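PDB 6JIG: GMP reductase from Trypanosoma brucei brucei, which probably catalyses the NADPH-dependent deamination of GMP to IMP, and is regulated allosterically through its cystathionine-beta-synthase (CBS) domain. Local coordinates for residues A[21-26]-A[469-474]; A[98-103]-A[203-208]. The protein carries 1 engineered substitution. All coordinates share one frame; numbering follows the deposited sequence.

Contact 1 of 2, residues A[21-26]-A[469-474]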
loop_
_atom_site.group_PDB
_atom_site.type_symbol
_atom_site.label_atom_id
_atom_site.label_comp_id
_atom_site.label_asym_id
_atom_site.label_seq_id
_atom_site.Cartn_x
_atom_site.Cartn_y
_atom_site.Cartn_z
ATOM N N ILE A 21 23.989 -16.314 25.363
ATOM C CA ILE A 21 23.556 -16.226 26.759
ATOM C C ILE A 21 24.554 -15.362 27.518
ATOM O O ILE A 21 25.764 -15.644 27.463
ATOM C CB ILE A 21 23.476 -17.619 27.389
ATOM C CG1 ILE A 21 22.432 -18.498 26.695
ATOM C CG2 ILE A 21 23.126 -17.501 28.878
ATOM C CD1 ILE A 21 22.573 -19.972 27.070
ATOM N N PRO A 22 24.114 -14.328 28.232
ATOM C CA PRO A 22 25.069 -13.519 29.000
ATOM C C PRO A 22 25.783 -14.369 30.043
ATOM O O PRO A 22 25.189 -15.247 30.666
ATOM C CB PRO A 22 24.188 -12.441 29.645
ATOM C CG PRO A 22 22.959 -12.376 28.762
ATOM C CD PRO A 22 22.740 -13.800 28.315
ATOM N N GLN A 23 27.079 -14.103 30.212
ATOM C CA GLN A 23 27.955 -14.817 31.130
ATOM C C GLN A 23 28.575 -13.813 32.089
ATOM O O GLN A 23 28.477 -12.598 31.905
ATOM C CB GLN A 23 29.081 -15.562 30.391
ATOM C CG GLN A 23 28.625 -16.479 29.271
ATOM C CD GLN A 23 27.841 -17.670 29.797
ATOM O OE1 GLN A 23 28.292 -18.374 30.704
ATOM N NE2 GLN A 23 26.662 -17.908 29.220
ATOM N N HIS A 24 29.207 -14.337 33.130
ATOM C CA HIS A 24 29.948 -13.479 34.044
ATOM C C HIS A 24 31.069 -12.757 33.306
ATOM O O HIS A 24 31.918 -13.389 32.672
ATOM C CB HIS A 24 30.520 -14.310 35.185
ATOM C CG HIS A 24 31.386 -13.527 36.118
ATOM N ND1 HIS A 24 30.993 -12.323 36.662
ATOM C CD2 HIS A 24 32.632 -13.766 36.589
ATOM C CE1 HIS A 24 31.957 -11.856 37.436
ATOM N NE2 HIS A 24 32.961 -12.714 37.411
ATOM N N SER A 25 31.084 -11.430 33.396
ATOM C CA SER A 25 32.065 -10.622 32.686
ATOM C C SER A 25 32.964 -9.924 33.699
ATOM O O SER A 25 32.483 -9.154 34.539
ATOM C CB SER A 25 31.372 -9.601 31.780
ATOM O OG SER A 25 32.278 -8.635 31.288
ATOM N N ARG A 26 34.261 -10.201 33.624
ATOM C CA ARG A 26 35.243 -9.422 34.360
ATOM C C ARG A 26 35.707 -8.212 33.567
ATOM O O ARG A 26 36.556 -7.452 34.046
ATOM C CB ARG A 26 36.436 -10.305 34.737
ATOM C CG ARG A 26 37.358 -10.612 33.561
ATOM C CD ARG A 26 38.100 -11.934 33.739
ATOM N NE ARG A 26 39.123 -12.134 32.712
ATOM C CZ ARG A 26 38.874 -12.568 31.478
ATOM N NH1 ARG A 26 37.630 -12.848 31.114
ATOM N NH2 ARG A 26 39.865 -12.726 30.606
ATOM N N ARG A 469 33.963 -19.727 25.483
ATOM C CA ARG A 469 33.025 -19.393 26.549
ATOM C C ARG A 469 31.586 -19.220 26.075
ATOM O O ARG A 469 30.666 -19.320 26.892
ATOM C CB ARG A 469 33.473 -18.115 27.260
ATOM C CG ARG A 469 34.633 -18.366 28.203
ATOM C CD ARG A 469 35.322 -17.105 28.694
ATOM N NE ARG A 469 36.619 -17.494 29.261
ATOM C CZ ARG A 469 37.526 -16.661 29.761
ATOM N NH1 ARG A 469 37.297 -15.357 29.779
ATOM N NH2 ARG A 469 38.670 -17.137 30.241
ATOM N N THR A 470 31.364 -18.954 24.793
ATOM C CA THR A 470 30.017 -18.629 24.346
ATOM C C THR A 470 29.082 -19.824 24.506
ATOM O O THR A 470 29.439 -20.970 24.213
ATOM C CB THR A 470 30.035 -18.147 22.894
ATOM O OG1 THR A 470 30.621 -16.838 22.853
ATOM C CG2 THR A 470 28.606 -18.048 22.328
ATOM N N ARG A 471 27.892 -19.544 25.016
ATOM C CA ARG A 471 26.797 -20.495 25.109
ATOM C C ARG A 471 25.587 -19.865 24.448
ATOM O O ARG A 471 25.352 -18.666 24.596
ATOM C CB ARG A 471 26.460 -20.846 26.567
ATOM C CG ARG A 471 27.640 -21.405 27.352
ATOM C CD ARG A 471 28.052 -22.785 26.836
ATOM N NE ARG A 471 29.127 -23.344 27.651
ATOM C CZ ARG A 471 30.418 -23.263 27.340
ATOM N NH1 ARG A 471 30.799 -22.668 26.216
ATOM N NH2 ARG A 471 31.331 -23.786 28.148
ATOM N N PHE A 472 24.825 -20.667 23.719
ATOM C CA PHE A 472 23.665 -20.178 22.995
ATOM C C PHE A 472 22.371 -20.655 23.646
ATOM O O PHE A 472 22.332 -21.698 24.304
ATOM C CB PHE A 472 23.670 -20.662 21.541
ATOM C CG PHE A 472 24.801 -20.097 20.710
ATOM C CD1 PHE A 472 24.789 -18.770 20.317
ATOM C CD2 PHE A 472 25.852 -20.903 20.317
ATOM C CE1 PHE A 472 25.814 -18.251 19.534
ATOM C CE2 PHE A 472 26.884 -20.396 19.537
ATOM C CZ PHE A 472 26.863 -19.070 19.148
ATOM N N VAL A 473 21.313 -19.886 23.419
ATOM C CA VAL A 473 19.941 -20.307 23.695
ATOM C C VAL A 473 19.126 -20.113 22.426
ATOM O O VAL A 473 19.272 -19.104 21.726
ATOM C CB VAL A 473 19.340 -19.533 24.897
ATOM C CG1 VAL A 473 19.432 -18.011 24.696
ATOM C CG2 VAL A 473 17.896 -19.958 25.155
ATOM N N ARG A 474 18.294 -21.102 22.109
ATOM C CA ARG A 474 17.471 -21.069 20.910
ATOM C C ARG A 474 16.206 -20.259 21.168
ATOM O O ARG A 474 15.668 -20.272 22.275
ATOM C CB ARG A 474 17.142 -22.507 20.510
ATOM C CG ARG A 474 16.262 -22.665 19.318
ATOM C CD ARG A 474 16.425 -24.070 18.791
ATOM N NE ARG A 474 15.395 -24.382 17.820
ATOM C CZ ARG A 474 15.148 -25.617 17.417
ATOM N NH1 ARG A 474 15.865 -26.619 17.927
ATOM N NH2 ARG A 474 14.197 -25.842 16.525
HETATM O O HOH W 1 27.848 -16.788 26.076
#
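I21 meets R471, F472 and V473 beside a small antiparallel sheet of the IMPDH/GMPR TIM-barrel domain, two-stranded within the chain (18-20 and 472-475) and continued at R474 by a strand of a second subunit. A nearly straight backbone hydrogen bond of 2.8 Å from I21 N to R471 O continues the pairing of V473 with L19. One step on, the chains are bridged through water 1, which donates to I21 O at 2.8 Å and accepts from R471 N at 3.0 Å. The branched side chain of I21 suits this apolar spot. With CG1 anti to the carbonyl carbon (chi1 -63°), CG1 packs on V473 CG1 at 3.6 Å, while CD1 reaches F472 O at 3.3 Å. F3 of a third subunit packs against both I21 and V473. Next, the bent chain of Q23 folds back so that NE2 donates to I21 O at 3.0 Å, arriving from above the carbonyl plane. I21 O therefore accepts from both an amide and a water, and the Q23 side chain is held against CB and CG of R471. At the far end, R26 NH2 and R469 NH1 form salt bridges with E465, which probably offsets their like charges. The guanidinium planes stand 72° apart, and R26 NH1 comes to the edge of the R469 group, 2.9 Å from R469 NH1, two donors without a hydrogen bond.

Contact 2 of 2, residues A[98-103]-A[203-208]; sequences LIESPR and LLYLVT. With 5GP (guanosine-5'-monophosphate), chain C.
I99 and L206 lie across from each other in antiparallel backbones, joined by a bond from I99 N to L206 O (2.9 Å) and a longer one from L206 N to I99 O (3.3 Å). Strand 99-100 thereby edges a three-stranded sheet of the CBS region, and L204 and Y205 form a classic beta bulge opposite I196. E100 and Y205 share one face of the sheet, E100 CG meeting the ring edge 3.6 Å from Y205 CE1, so the aliphatic part of the glutamate lies beside the aromatic. L98, beside them, lays its methyl CD1 over the face of the Y205 ring, 4.1 Å from the centroid and 8° off the normal, a CH-pi contact. I99 and L206 lie on the other face, and both meet the nucleotide: I99 CD1 reaches the ribose O2' and also T208 CG2, I99 CG2, anti to the backbone N, lies near N7 of the base, and L206 CD2 approaches N2 at 3.6 Å. P102, a compact ring, slides CG past L203 CD2 at 3.6 Å and packs CB on L206 CB. T208 OG1 caps the following helix at D211 N, and D211 OD2 also binds the nucleotide. Finally, R103 N donates to O6 at 2.9 Å, while its guanidinium makes a cation-pi contact with W120. This main-chain N-H is matched to an acceptor such as the guanine O6, and would probably be less well met by the amino group of adenine.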
loop_
_atom_site.group_PDB
_atom_site.type_symbol
_atom_site.label_atom_id
_atom_site.label_comp_id
_atom_site.label_asym_id
_atom_site.label_seq_id
_atom_site.Cartn_x
_atom_site.Cartn_y
_atom_site.Cartn_z
ATOM N N LEU A 98 59.919 0.639 2.304
ATOM C CA LEU A 98 60.796 0.916 1.172
ATOM C C LEU A 98 59.975 0.792 -0.105
ATOM O O LEU A 98 59.496 -0.297 -0.439
ATOM C CB LEU A 98 61.979 -0.049 1.144
ATOM C CG LEU A 98 62.928 -0.084 2.345
ATOM C CD1 LEU A 98 64.103 -1.003 2.024
ATOM C CD2 LEU A 98 63.426 1.294 2.686
ATOM N N ILE A 99 59.795 1.903 -0.812
ATOM C CA ILE A 99 59.086 1.871 -2.088
ATOM C C ILE A 99 60.037 1.349 -3.155
ATOM O O ILE A 99 61.060 1.980 -3.451
ATOM C CB ILE A 99 58.544 3.257 -2.464
ATOM C CG1 ILE A 99 57.646 3.798 -1.354
ATOM C CG2 ILE A 99 57.786 3.185 -3.783
ATOM C CD1 ILE A 99 57.384 5.301 -1.459
ATOM N N GLU A 100 59.703 0.199 -3.736
ATOM C CA GLU A 100 60.490 -0.329 -4.834
ATOM C C GLU A 100 60.057 0.335 -6.132
ATOM O O GLU A 100 58.895 0.721 -6.297
ATOM C CB GLU A 100 60.343 -1.849 -4.933
ATOM C CG GLU A 100 60.934 -2.608 -3.748
ATOM C CD GLU A 100 61.053 -4.112 -3.999
ATOM O OE1 GLU A 100 60.595 -4.585 -5.064
ATOM O OE2 GLU A 100 61.603 -4.820 -3.126
ATOM N N SER A 101 61.011 0.486 -7.046
ATOM C CA SER A 101 60.786 1.126 -8.337
ATOM C C SER A 101 59.980 2.426 -8.223
ATOM O O SER A 101 58.938 2.574 -8.871
ATOM C CB SER A 101 60.109 0.159 -9.295
ATOM O OG SER A 101 60.819 -1.063 -9.339
ATOM N N PRO A 102 60.431 3.378 -7.407
ATOM C CA PRO A 102 59.683 4.634 -7.275
ATOM C C PRO A 102 59.575 5.330 -8.625
ATOM O O PRO A 102 60.430 5.173 -9.504
ATOM C CB PRO A 102 60.517 5.445 -6.273
ATOM C CG PRO A 102 61.897 4.910 -6.418
ATOM C CD PRO A 102 61.748 3.444 -6.747
ATOM N N ARG A 103 58.485 6.073 -8.797
ATOM C CA ARG A 103 58.235 6.737 -10.069
ATOM C C ARG A 103 59.241 7.862 -10.293
ATOM O O ARG A 103 59.575 8.616 -9.370
ATOM C CB ARG A 103 56.805 7.287 -10.119
ATOM C CG ARG A 103 55.707 6.245 -9.838
ATOM C CD ARG A 103 55.785 5.076 -10.827
ATOM N NE ARG A 103 55.406 5.495 -12.171
ATOM C CZ ARG A 103 55.534 4.748 -13.259
ATOM N NH1 ARG A 103 56.026 3.517 -13.176
ATOM N NH2 ARG A 103 55.155 5.233 -14.436
ATOM N N LEU A 203 69.246 5.337 -8.142
ATOM C CA LEU A 203 68.073 5.285 -7.274
ATOM C C LEU A 203 67.658 3.837 -7.030
ATOM O O LEU A 203 67.409 3.091 -7.981
ATOM C CB LEU A 203 66.932 6.065 -7.916
ATOM C CG LEU A 203 65.591 6.038 -7.190
ATOM C CD1 LEU A 203 65.708 6.712 -5.830
ATOM C CD2 LEU A 203 64.564 6.731 -8.055
ATOM N N LEU A 204 67.576 3.437 -5.757
ATOM C CA LEU A 204 67.151 2.086 -5.392
ATOM C C LEU A 204 65.770 2.041 -4.752
ATOM O O LEU A 204 64.908 1.270 -5.196
ATOM C CB LEU A 204 68.175 1.443 -4.446
ATOM C CG LEU A 204 69.612 1.356 -4.966
ATOM C CD1 LEU A 204 70.509 0.788 -3.883
ATOM C CD2 LEU A 204 69.660 0.506 -6.224
ATOM N N TYR A 205 65.533 2.840 -3.711
ATOM C CA TYR A 205 64.232 2.896 -3.048
ATOM C C TYR A 205 63.895 4.343 -2.730
ATOM O O TYR A 205 64.721 5.251 -2.879
ATOM C CB TYR A 205 64.201 2.085 -1.740
ATOM C CG TYR A 205 64.630 0.645 -1.873
ATOM C CD1 TYR A 205 63.752 -0.327 -2.346
ATOM C CD2 TYR A 205 65.911 0.254 -1.518
ATOM C CE1 TYR A 205 64.157 -1.652 -2.476
ATOM C CE2 TYR A 205 66.319 -1.057 -1.635
ATOM C CZ TYR A 205 65.444 -2.008 -2.117
ATOM O OH TYR A 205 65.872 -3.315 -2.235
ATOM N N LEU A 206 62.669 4.544 -2.249
ATOM C CA LEU A 206 62.246 5.812 -1.677
ATOM C C LEU A 206 61.505 5.539 -0.379
ATOM O O LEU A 206 60.696 4.605 -0.308
ATOM C CB LEU A 206 61.352 6.587 -2.654
ATOM C CG LEU A 206 60.683 7.831 -2.071
ATOM C CD1 LEU A 206 61.761 8.902 -1.804
ATOM C CD2 LEU A 206 59.586 8.345 -3.012
ATOM N N VAL A 207 61.792 6.337 0.649
ATOM C CA VAL A 207 61.017 6.332 1.885
ATOM C C VAL A 207 60.365 7.700 2.033
ATOM O O VAL A 207 61.041 8.729 1.916
ATOM C CB VAL A 207 61.884 6.001 3.113
ATOM C CG1 VAL A 207 60.993 5.749 4.330
ATOM C CG2 VAL A 207 62.778 4.797 2.830
ATOM N N THR A 208 59.055 7.713 2.280
ATOM C CA THR A 208 58.301 8.952 2.396
ATOM C C THR A 208 57.795 9.153 3.817
ATOM O O THR A 208 57.522 8.192 4.547
ATOM C CB THR A 208 57.101 8.979 1.441
ATOM O OG1 THR A 208 56.103 8.072 1.917
ATOM C CG2 THR A 208 57.515 8.567 0.061
HETATM P P 5GP C . 52.351 11.365 -0.879
HETATM O O1P 5GP C . 52.802 12.034 0.399
HETATM O O2P 5GP C . 53.470 11.026 -1.841
HETATM O O3P 5GP C . 51.022 11.815 -1.455
HETATM O "O5'" 5GP C . 52.027 9.880 -0.437
HETATM C "C5'" 5GP C . 52.806 8.846 -0.991
HETATM C "C4'" 5GP C . 52.135 7.518 -0.855
HETATM O "O4'" 5GP C . 52.170 6.874 -2.164
HETATM C "C3'" 5GP C . 52.881 6.596 0.105
HETATM O "O3'" 5GP C . 51.974 5.747 0.809
HETATM C "C2'" 5GP C . 53.771 5.794 -0.841
HETATM O "O2'" 5GP C . 54.225 4.553 -0.350
HETATM C "C1'" 5GP C . 52.866 5.651 -2.066
HETATM N N9 5GP C . 53.631 5.419 -3.289
HETATM C C8 5GP C . 53.617 4.268 -3.980
HETATM N N7 5GP C . 54.475 4.357 -5.012
HETATM C C5 5GP C . 55.065 5.576 -4.950
HETATM C C6 5GP C . 56.019 6.202 -5.740
HETATM O O6 5GP C . 56.497 5.608 -6.728
HETATM N N1 5GP C . 56.418 7.442 -5.431
HETATM C C2 5GP C . 55.906 8.093 -4.375
HETATM N N2 5GP C . 56.353 9.350 -4.111
HETATM N N3 5GP C . 54.959 7.509 -3.579
HETATM C C4 5GP C . 54.532 6.247 -3.855
#

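Overall arrangement
The two contacts sit on opposite sides of the chain's centre, with centres 51 Å apart and no atoms in touch, and share no strand or helix. Along the sequence, 98-103 with 203-208 is nested inside the long loop closed by 21-26 with 469-474. Both are partly buried. Contact 1 lies away from the annotated sites, joins near-terminal parts of the chain, and is approached by other subunits, so its chemistry mixes a small sheet, a bridging water and arginines. Contact 2 is touched by no other protein chain. More of its residues are buried, and I99, P102, R103, L206 and T208 line part of the GMP pocket of the CBS region instead of a subunit interface.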